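Local atomic coordinates of malonyl CoA-acyl carrier protein transacylase (Staphylococcus aureus, PDB entry 3IM9), a protein that catalyses the transfer of the malonyl group from malonyl-CoA to holo-acyl carrier protein, supplying malonyl-ACP for fatty acid biosynthesis. Residues 81-94 with 269-282. Numbering follows the deposited sequence.
Sequences LLAALKNLNPDFTM and WLIDQGVDHFIEIG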
ATOM      1  N   LEU A  81       1.664  -7.831 -13.559  1.00 11.28           N
ATOM      2  CA  LEU A  81       1.826  -6.702 -14.484  1.00 12.17           C
ATOM      3  C   LEU A  81       3.265  -6.350 -14.619  1.00 12.29           C
ATOM      4  O   LEU A  81       3.771  -6.081 -15.743  1.00 13.17           O
ATOM      5  CB  LEU A  81       1.014  -5.469 -14.088  1.00 13.10           C
ATOM      6  CG  LEU A  81      -0.485  -5.597 -14.142  1.00 12.16           C
ATOM      7  CD1 LEU A  81      -1.158  -4.448 -13.412  1.00 15.90           C
ATOM      8  CD2 LEU A  81      -0.998  -5.571 -15.578  1.00 12.36           C
ATOM      9  N   LEU A  82       3.964  -6.213 -13.501  1.00 13.63           N
ATOM     10  CA  LEU A  82       5.376  -5.841 -13.507  1.00 15.47           C
ATOM     11  C   LEU A  82       6.190  -6.830 -14.357  1.00 14.11           C
ATOM     12  O   LEU A  82       7.015  -6.366 -15.136  1.00 17.74           O
ATOM     13  CB  LEU A  82       5.840  -5.734 -12.009  1.00 15.37           C
ATOM     14  CG  LEU A  82       7.281  -5.248 -11.875  1.00 18.74           C
ATOM     15  CD1 LEU A  82       7.313  -3.801 -12.189  1.00 18.84           C
ATOM     16  CD2 LEU A  82       7.575  -5.459 -10.451  1.00 20.27           C
ATOM     17  N   ALA A  83       5.916  -8.136 -14.250  1.00 14.26           N
ATOM     18  CA  ALA A  83       6.739  -9.194 -14.933  1.00 14.79           C
ATOM     19  C   ALA A  83       6.487  -9.003 -16.460  1.00 16.57           C
ATOM     20  O   ALA A  83       7.380  -9.332 -17.232  1.00 18.23           O
ATOM     21  CB  ALA A  83       6.307 -10.521 -14.446  1.00 17.08           C
ATOM     22  N   ALA A  84       5.333  -8.479 -16.887  1.00 15.23           N
ATOM     23  CA  ALA A  84       4.970  -8.379 -18.321  1.00 15.78           C
ATOM     24  C   ALA A  84       5.547  -7.137 -18.953  1.00 16.83           C
ATOM     25  O   ALA A  84       5.588  -7.044 -20.195  1.00 18.34           O
ATOM     26  CB  ALA A  84       3.454  -8.419 -18.532  1.00 12.53           C
ATOM     27  N   LEU A  85       5.903  -6.110 -18.165  1.00 15.53           N
ATOM     28  CA  LEU A  85       6.397  -4.855 -18.670  1.00 15.46           C
ATOM     29  C   LEU A  85       7.878  -4.927 -19.077  1.00 18.88           C
ATOM     30  O   LEU A  85       8.767  -5.384 -18.301  1.00 20.46           O
ATOM     31  CB  LEU A  85       6.221  -3.747 -17.606  1.00 13.74           C
ATOM     32  CG  LEU A  85       4.742  -3.390 -17.365  1.00 14.52           C
ATOM     33  CD1 LEU A  85       4.611  -2.623 -16.057  1.00 13.76           C
ATOM     34  CD2 LEU A  85       4.312  -2.462 -18.552  1.00 14.61           C
ATOM     35  N   LYS A  86       8.117  -4.406 -20.266  1.00 20.80           N
ATOM     36  CA  LYS A  86       9.492  -4.295 -20.829  1.00 25.76           C
ATOM     37  C   LYS A  86      10.123  -2.918 -20.606  1.00 25.93           C
ATOM     38  O   LYS A  86       9.472  -1.876 -20.756  1.00 26.34           O
ATOM     39  CB  LYS A  86       9.477  -4.605 -22.342  1.00 26.36           C
ATOM     40  CG  LYS A  86       9.355  -6.053 -22.721  1.00 32.97           C
ATOM     41  CD  LYS A  86       9.472  -6.232 -24.287  1.00 39.56           C
ATOM     42  CE  LYS A  86       8.346  -7.116 -24.922  1.00 43.81           C
ATOM     43  NZ  LYS A  86       8.211  -8.505 -24.339  1.00 47.17           N
ATOM     44  N   ASN A  87      11.435  -2.951 -20.282  1.00 28.50           N
ATOM     45  CA  ASN A  87      12.238  -1.755 -20.057  1.00 29.74           C
ATOM     46  C   ASN A  87      11.569  -0.747 -19.204  1.00 29.10           C
ATOM     47  O   ASN A  87      11.360   0.441 -19.573  1.00 28.98           O
ATOM     48  CB  ASN A  87      12.603  -1.137 -21.391  1.00 31.34           C
ATOM     49  CG  ASN A  87      13.600  -1.968 -22.107  1.00 35.98           C
ATOM     50  OD1 ASN A  87      14.624  -2.393 -21.521  1.00 39.82           O
ATOM     51  ND2 ASN A  87      13.315  -2.250 -23.358  1.00 38.80           N
ATOM     52  N   LEU A  88      11.171  -1.261 -18.061  1.00 28.11           N
ATOM     53  CA  LEU A  88      10.739  -0.407 -17.050  1.00 28.48           C
ATOM     54  C   LEU A  88      12.069  -0.271 -16.297  1.00 27.27           C
ATOM     55  O   LEU A  88      12.709  -1.283 -15.889  1.00 30.13           O
ATOM     56  CB  LEU A  88       9.708  -1.157 -16.230  1.00 29.36           C
ATOM     57  CG  LEU A  88       8.767  -0.350 -15.390  1.00 26.89           C
ATOM     58  CD1 LEU A  88       7.913   0.580 -16.193  1.00 28.44           C
ATOM     59  CD2 LEU A  88       7.938  -1.443 -14.746  1.00 23.97           C
ATOM     60  N   ASN A  89      12.416   1.001 -16.181  1.00 24.31           N
ATOM     61  CA  ASN A  89      13.706   1.497 -15.699  1.00 23.37           C
ATOM     62  C   ASN A  89      13.482   2.453 -14.542  1.00 22.08           C
ATOM     63  O   ASN A  89      13.748   3.666 -14.630  1.00 22.28           O
ATOM     64  CB  ASN A  89      14.429   2.265 -16.832  1.00 23.96           C
ATOM     65  CG  ASN A  89      14.708   1.412 -18.066  1.00 23.64           C
ATOM     66  OD1 ASN A  89      14.635   1.959 -19.224  1.00 30.97           O
ATOM     67  ND2 ASN A  89      15.025   0.167 -17.878  1.00 18.42           N
ATOM     68  N   PRO A  90      12.901   1.935 -13.424  1.00 19.28           N
ATOM     69  CA  PRO A  90      12.671   2.879 -12.352  1.00 18.97           C
ATOM     70  C   PRO A  90      13.932   3.361 -11.671  1.00 16.57           C
ATOM     71  O   PRO A  90      14.874   2.589 -11.539  1.00 18.87           O
ATOM     72  CB  PRO A  90      11.809   2.035 -11.351  1.00 17.19           C
ATOM     73  CG  PRO A  90      12.234   0.616 -11.563  1.00 18.19           C
ATOM     74  CD  PRO A  90      12.464   0.567 -13.075  1.00 19.88           C
ATOM     75  N   ASP A  91      13.887   4.603 -11.233  1.00 16.17           N
ATOM     76  CA  ASP A  91      14.905   5.160 -10.350  1.00 16.14           C
ATOM     77  C   ASP A  91      14.592   4.913  -8.859  1.00 15.07           C
ATOM     78  O   ASP A  91      15.508   4.734  -8.029  1.00 15.82           O
ATOM     79  CB  ASP A  91      15.011   6.618 -10.650  1.00 15.53           C
ATOM     80  CG  ASP A  91      15.379   6.876 -12.119  1.00 18.70           C
ATOM     81  OD1 ASP A  91      16.538   6.439 -12.454  1.00 23.92           O
ATOM     82  OD2 ASP A  91      14.614   7.545 -12.826  1.00 17.74           O
ATOM     83  N   PHE A  92      13.273   4.757  -8.547  1.00 14.26           N
ATOM     84  CA  PHE A  92      12.858   4.551  -7.149  1.00 12.41           C
ATOM     85  C   PHE A  92      11.495   3.843  -7.222  1.00 11.68           C
ATOM     86  O   PHE A  92      10.850   3.716  -8.274  1.00 12.54           O
ATOM     87  CB  PHE A  92      12.523   5.909  -6.473  1.00 15.61           C
ATOM     88  CG  PHE A  92      13.728   6.885  -6.391  1.00 14.43           C
ATOM     89  CD1 PHE A  92      13.832   7.831  -7.398  1.00 17.49           C
ATOM     90  CD2 PHE A  92      14.661   6.792  -5.370  1.00 20.32           C
ATOM     91  CE1 PHE A  92      14.937   8.742  -7.410  1.00 19.73           C
ATOM     92  CE2 PHE A  92      15.743   7.712  -5.347  1.00 22.00           C
ATOM     93  CZ  PHE A  92      15.832   8.663  -6.387  1.00 19.66           C
ATOM     94  N   THR A  93      11.057   3.425  -6.029  1.00 11.78           N
ATOM     95  CA  THR A  93       9.703   2.831  -5.938  1.00 10.65           C
ATOM     96  C   THR A  93       9.165   3.122  -4.555  1.00 10.91           C
ATOM     97  O   THR A  93       9.899   3.377  -3.579  1.00 12.66           O
ATOM     98  CB  THR A  93       9.801   1.308  -6.192  1.00 10.32           C
ATOM     99  OG1 THR A  93       8.475   0.747  -6.169  1.00 11.24           O
ATOM    100  CG2 THR A  93      10.625   0.579  -5.194  1.00 12.26           C
ATOM    101  N   MET A  94       7.828   3.041  -4.472  1.00 10.83           N
ATOM    102  CA  MET A  94       7.111   3.061  -3.166  1.00 10.62           C
ATOM    103  C   MET A  94       5.768   2.426  -3.369  1.00 10.16           C
ATOM    104  O   MET A  94       5.309   2.263  -4.490  1.00  9.82           O
ATOM    105  CB  MET A  94       6.917   4.503  -2.591  1.00 11.54           C
ATOM    106  CG  MET A  94       6.031   5.380  -3.430  1.00 10.59           C
ATOM    107  SD  MET A  94       5.567   6.900  -2.638  1.00 13.02           S
ATOM    108  CE  MET A  94       4.853   7.676  -4.063  1.00 14.18           C
ATOM    109  N   TRP A 269       9.279  13.520  -1.039  1.00 13.48           N
ATOM    110  CA  TRP A 269      10.712  13.191  -1.000  1.00 11.90           C
ATOM    111  C   TRP A 269      11.112  12.780  -2.387  1.00 13.74           C
ATOM    112  O   TRP A 269      12.184  13.165  -2.878  1.00 14.01           O
ATOM    113  CB  TRP A 269      10.951  12.090  -0.011  1.00 12.38           C
ATOM    114  CG  TRP A 269      12.422  11.784   0.175  1.00 13.49           C
ATOM    115  CD1 TRP A 269      13.267  12.334   1.145  1.00 15.40           C
ATOM    116  CD2 TRP A 269      13.207  10.810  -0.534  1.00 14.35           C
ATOM    117  NE1 TRP A 269      14.522  11.748   1.068  1.00 15.88           N
ATOM    118  CE2 TRP A 269      14.528  10.829   0.036  1.00 12.96           C
ATOM    119  CE3 TRP A 269      12.940   9.953  -1.651  1.00 14.37           C
ATOM    120  CZ2 TRP A 269      15.558   9.989  -0.450  1.00 15.35           C
ATOM    121  CZ3 TRP A 269      13.944   9.108  -2.111  1.00 13.68           C
ATOM    122  CH2 TRP A 269      15.242   9.145  -1.509  1.00 15.97           C
ATOM    123  N   LEU A 270      10.238  12.065  -3.098  1.00 14.60           N
ATOM    124  CA  LEU A 270      10.606  11.585  -4.383  1.00 14.15           C
ATOM    125  C   LEU A 270      10.641  12.714  -5.343  1.00 14.03           C
ATOM    126  O   LEU A 270      11.610  12.799  -6.159  1.00 15.66           O
ATOM    127  CB  LEU A 270       9.519  10.549  -4.869  1.00 14.22           C
ATOM    128  CG  LEU A 270       9.864   9.206  -4.253  1.00 11.93           C
ATOM    129  CD1 LEU A 270       8.649   8.223  -4.495  1.00 14.44           C
ATOM    130  CD2 LEU A 270      11.114   8.563  -4.820  1.00 12.95           C
ATOM    131  N   ILE A 271       9.699  13.633  -5.240  1.00 12.82           N
ATOM    132  CA  ILE A 271       9.694  14.813  -6.154  1.00 14.41           C
ATOM    133  C   ILE A 271      10.954  15.689  -5.858  1.00 15.87           C
ATOM    134  O   ILE A 271      11.614  16.153  -6.832  1.00 15.79           O
ATOM    135  CB  ILE A 271       8.420  15.590  -5.962  1.00 14.63           C
ATOM    136  CG1 ILE A 271       7.225  14.699  -6.436  1.00 15.63           C
ATOM    137  CG2 ILE A 271       8.473  16.916  -6.774  1.00 16.45           C
ATOM    138  CD1 ILE A 271       5.869  15.330  -6.169  1.00 14.00           C
ATOM    139  N   ASP A 272      11.346  15.787  -4.615  1.00 13.41           N
ATOM    140  CA  ASP A 272      12.552  16.526  -4.284  1.00 16.47           C
ATOM    141  C   ASP A 272      13.849  15.843  -4.775  1.00 16.84           C
ATOM    142  O   ASP A 272      14.871  16.479  -4.816  1.00 14.33           O
ATOM    143  CB  ASP A 272      12.605  16.705  -2.793  1.00 20.00           C
ATOM    144  CG  ASP A 272      11.586  17.692  -2.268  1.00 20.00           C
ATOM    145  OD1 ASP A 272      10.907  18.379  -3.013  1.00 20.00           O
ATOM    146  OD2 ASP A 272      11.486  17.732  -1.051  1.00 20.00           O
ATOM    147  N   GLN A 273      13.794  14.587  -5.161  1.00 16.21           N
ATOM    148  CA  GLN A 273      14.957  13.979  -5.793  1.00 16.23           C
ATOM    149  C   GLN A 273      14.925  14.055  -7.301  1.00 15.59           C
ATOM    150  O   GLN A 273      15.839  13.469  -8.009  1.00 20.28           O
ATOM    151  CB  GLN A 273      15.071  12.510  -5.480  1.00 16.72           C
ATOM    152  CG  GLN A 273      15.034  12.138  -4.009  1.00 15.27           C
ATOM    153  CD  GLN A 273      15.699  13.132  -3.046  1.00 17.86           C
ATOM    154  OE1 GLN A 273      15.077  13.622  -2.056  1.00 20.61           O
ATOM    155  NE2 GLN A 273      16.953  13.396  -3.286  1.00 13.87           N
ATOM    156  N   GLY A 274      13.915  14.690  -7.819  1.00 14.60           N
ATOM    157  CA  GLY A 274      13.761  14.832  -9.285  1.00 16.20           C
ATOM    158  C   GLY A 274      12.837  13.837  -9.981  1.00 15.95           C
ATOM    159  O   GLY A 274      12.829  13.763 -11.189  1.00 17.45           O
ATOM    160  N   VAL A 275      12.060  13.069  -9.183  1.00 14.83           N
ATOM    161  CA  VAL A 275      10.986  12.315  -9.813  1.00 15.82           C
ATOM    162  C   VAL A 275       9.925  13.199 -10.342  1.00 17.04           C
ATOM    163  O   VAL A 275       9.295  13.955  -9.602  1.00 18.37           O
ATOM    164  CB  VAL A 275      10.399  11.266  -8.829  1.00 14.14           C
ATOM    165  CG1 VAL A 275       9.306  10.473  -9.567  1.00 12.90           C
ATOM    166  CG2 VAL A 275      11.466  10.328  -8.396  1.00 14.96           C
ATOM    167  N   ASP A 276       9.708  13.098 -11.652  1.00 17.24           N
ATOM    168  CA  ASP A 276       8.627  13.843 -12.292  1.00 17.90           C
ATOM    169  C   ASP A 276       7.659  12.956 -13.084  1.00 17.29           C
ATOM    170  O   ASP A 276       6.852  13.433 -13.830  1.00 17.93           O
ATOM    171  CB  ASP A 276       9.150  14.998 -13.172  1.00 20.01           C
ATOM    172  CG  ASP A 276      10.059  14.527 -14.204  1.00 22.02           C
ATOM    173  OD1 ASP A 276      10.687  15.401 -14.859  1.00 30.46           O
ATOM    174  OD2 ASP A 276      10.223  13.321 -14.399  1.00 24.28           O
ATOM    175  N   HIS A 277       7.809  11.663 -12.882  1.00 14.52           N
ATOM    176  CA  HIS A 277       6.897  10.724 -13.560  1.00 14.30           C
ATOM    177  C   HIS A 277       6.718   9.537 -12.576  1.00 13.25           C
ATOM    178  O   HIS A 277       7.660   8.916 -12.115  1.00 15.38           O
ATOM    179  CB  HIS A 277       7.571  10.201 -14.851  1.00 15.78           C
ATOM    180  CG  HIS A 277       6.653   9.337 -15.713  1.00 17.47           C
ATOM    181  ND1 HIS A 277       7.101   8.599 -16.803  1.00 19.91           N
ATOM    182  CD2 HIS A 277       5.304   9.111 -15.646  1.00 17.37           C
ATOM    183  CE1 HIS A 277       6.074   7.963 -17.350  1.00 21.59           C
ATOM    184  NE2 HIS A 277       4.978   8.248 -16.661  1.00 19.23           N
ATOM    185  N   PHE A 278       5.448   9.326 -12.215  1.00 14.52           N
ATOM    186  CA  PHE A 278       5.103   8.192 -11.369  1.00 13.59           C
ATOM    187  C   PHE A 278       4.256   7.251 -12.235  1.00 11.58           C
ATOM    188  O   PHE A 278       3.252   7.666 -12.818  1.00 13.80           O
ATOM    189  CB  PHE A 278       4.231   8.689 -10.189  1.00 12.05           C
ATOM    190  CG  PHE A 278       4.999   9.537  -9.189  1.00 11.54           C
ATOM    191  CD1 PHE A 278       5.057  10.957  -9.370  1.00 16.70           C
ATOM    192  CD2 PHE A 278       5.612   8.931  -8.132  1.00 11.93           C
ATOM    193  CE1 PHE A 278       5.774  11.742  -8.434  1.00 16.47           C
ATOM    194  CE2 PHE A 278       6.323   9.702  -7.150  1.00 12.91           C
ATOM    195  CZ  PHE A 278       6.386  11.108  -7.344  1.00 14.10           C
ATOM    196  N   ILE A 279       4.577   5.992 -12.159  1.00 11.70           N
ATOM    197  CA  ILE A 279       3.873   4.929 -12.904  1.00 12.79           C
ATOM    198  C   ILE A 279       3.287   4.022 -11.829  1.00 12.42           C
ATOM    199  O   ILE A 279       3.980   3.272 -11.148  1.00 12.52           O
ATOM    200  CB  ILE A 279       4.819   4.159 -13.739  1.00 11.48           C
ATOM    201  CG1 ILE A 279       5.478   5.132 -14.772  1.00 15.46           C
ATOM    202  CG2 ILE A 279       4.032   3.024 -14.560  1.00 13.91           C
ATOM    203  CD1 ILE A 279       6.548   4.365 -15.728  1.00 17.46           C
ATOM    204  N   GLU A 280       1.933   4.074 -11.774  1.00 11.17           N
ATOM    205  CA  GLU A 280       1.149   3.164 -10.866  1.00 10.09           C
ATOM    206  C   GLU A 280       0.863   1.848 -11.558  1.00 11.15           C
ATOM    207  O   GLU A 280       0.478   1.810 -12.750  1.00 12.19           O
ATOM    208  CB  GLU A 280      -0.094   3.916 -10.475  1.00  9.95           C
ATOM    209  CG  GLU A 280      -0.908   3.110  -9.369  1.00 11.32           C
ATOM    210  CD  GLU A 280      -2.084   3.893  -8.872  1.00 11.46           C
ATOM    211  OE1 GLU A 280      -2.460   4.965  -9.398  1.00 12.15           O
ATOM    212  OE2 GLU A 280      -2.625   3.405  -7.834  1.00 10.56           O
ATOM    213  N   ILE A 281       1.105   0.743 -10.864  1.00 10.90           N
ATOM    214  CA  ILE A 281       1.000  -0.584 -11.502  1.00  9.97           C
ATOM    215  C   ILE A 281       0.141  -1.459 -10.550  1.00 10.96           C
ATOM    216  O   ILE A 281       0.555  -1.804  -9.417  1.00 10.75           O
ATOM    217  CB  ILE A 281       2.415  -1.229 -11.678  1.00 12.14           C
ATOM    218  CG1 ILE A 281       3.211  -0.267 -12.583  1.00 11.43           C
ATOM    219  CG2 ILE A 281       2.286  -2.673 -12.249  1.00 10.23           C
ATOM    220  CD1 ILE A 281       4.730  -0.752 -12.681  1.00 13.72           C
ATOM    221  N   GLY A 282      -1.077  -1.816 -11.041  1.00  9.65           N
ATOM    222  CA  GLY A 282      -2.010  -2.531 -10.151  1.00 10.07           C
ATOM    223  C   GLY A 282      -3.402  -2.156 -10.639  1.00 10.48           C
ATOM    224  O   GLY A 282      -3.595  -1.405 -11.563  1.00 10.69           O
TER
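F92 and W269 meet in an offset edge-to-face stack: the six-membered ring of W269 turns its edge to the face of F92, with planes at 88° and centroids 5.8 Å apart. The pair is a worked example of side chains joining an edge strand, 92-95, to a helix, 263-272, that precedes another strand of the same parallel sheet. L270 runs past F92 in the opposite direction, bringing its CD2 to 3.4 Å from F92 CB, while V275 CG2 lies 3.6 Å from F92 CD1. The other branch of L270, CD1, lies 3.8 Å from M94 SD; extended beyond CG, the M94 chain carries CE on to F278 CE2. Farther along, I281 touches with both branches. Its CG2 meets L81 CB at 3.6 Å, whereas CG1, anti to the carbonyl carbon (chi1 -61°), carries CD1 out to the ends of L85 and L88, both approached tip to tip, with L82 crossing at about a right angle. Strand 11-16 lies between strands 92-95 and 275-281, keeping these two from pairing through their backbones. M94 lies about 11 Å, side chain to side chain, from S97, the probable nucleophile. Contacts are predominantly apolar and aromatic, implying cohesion from dispersion and burial of carbon surface.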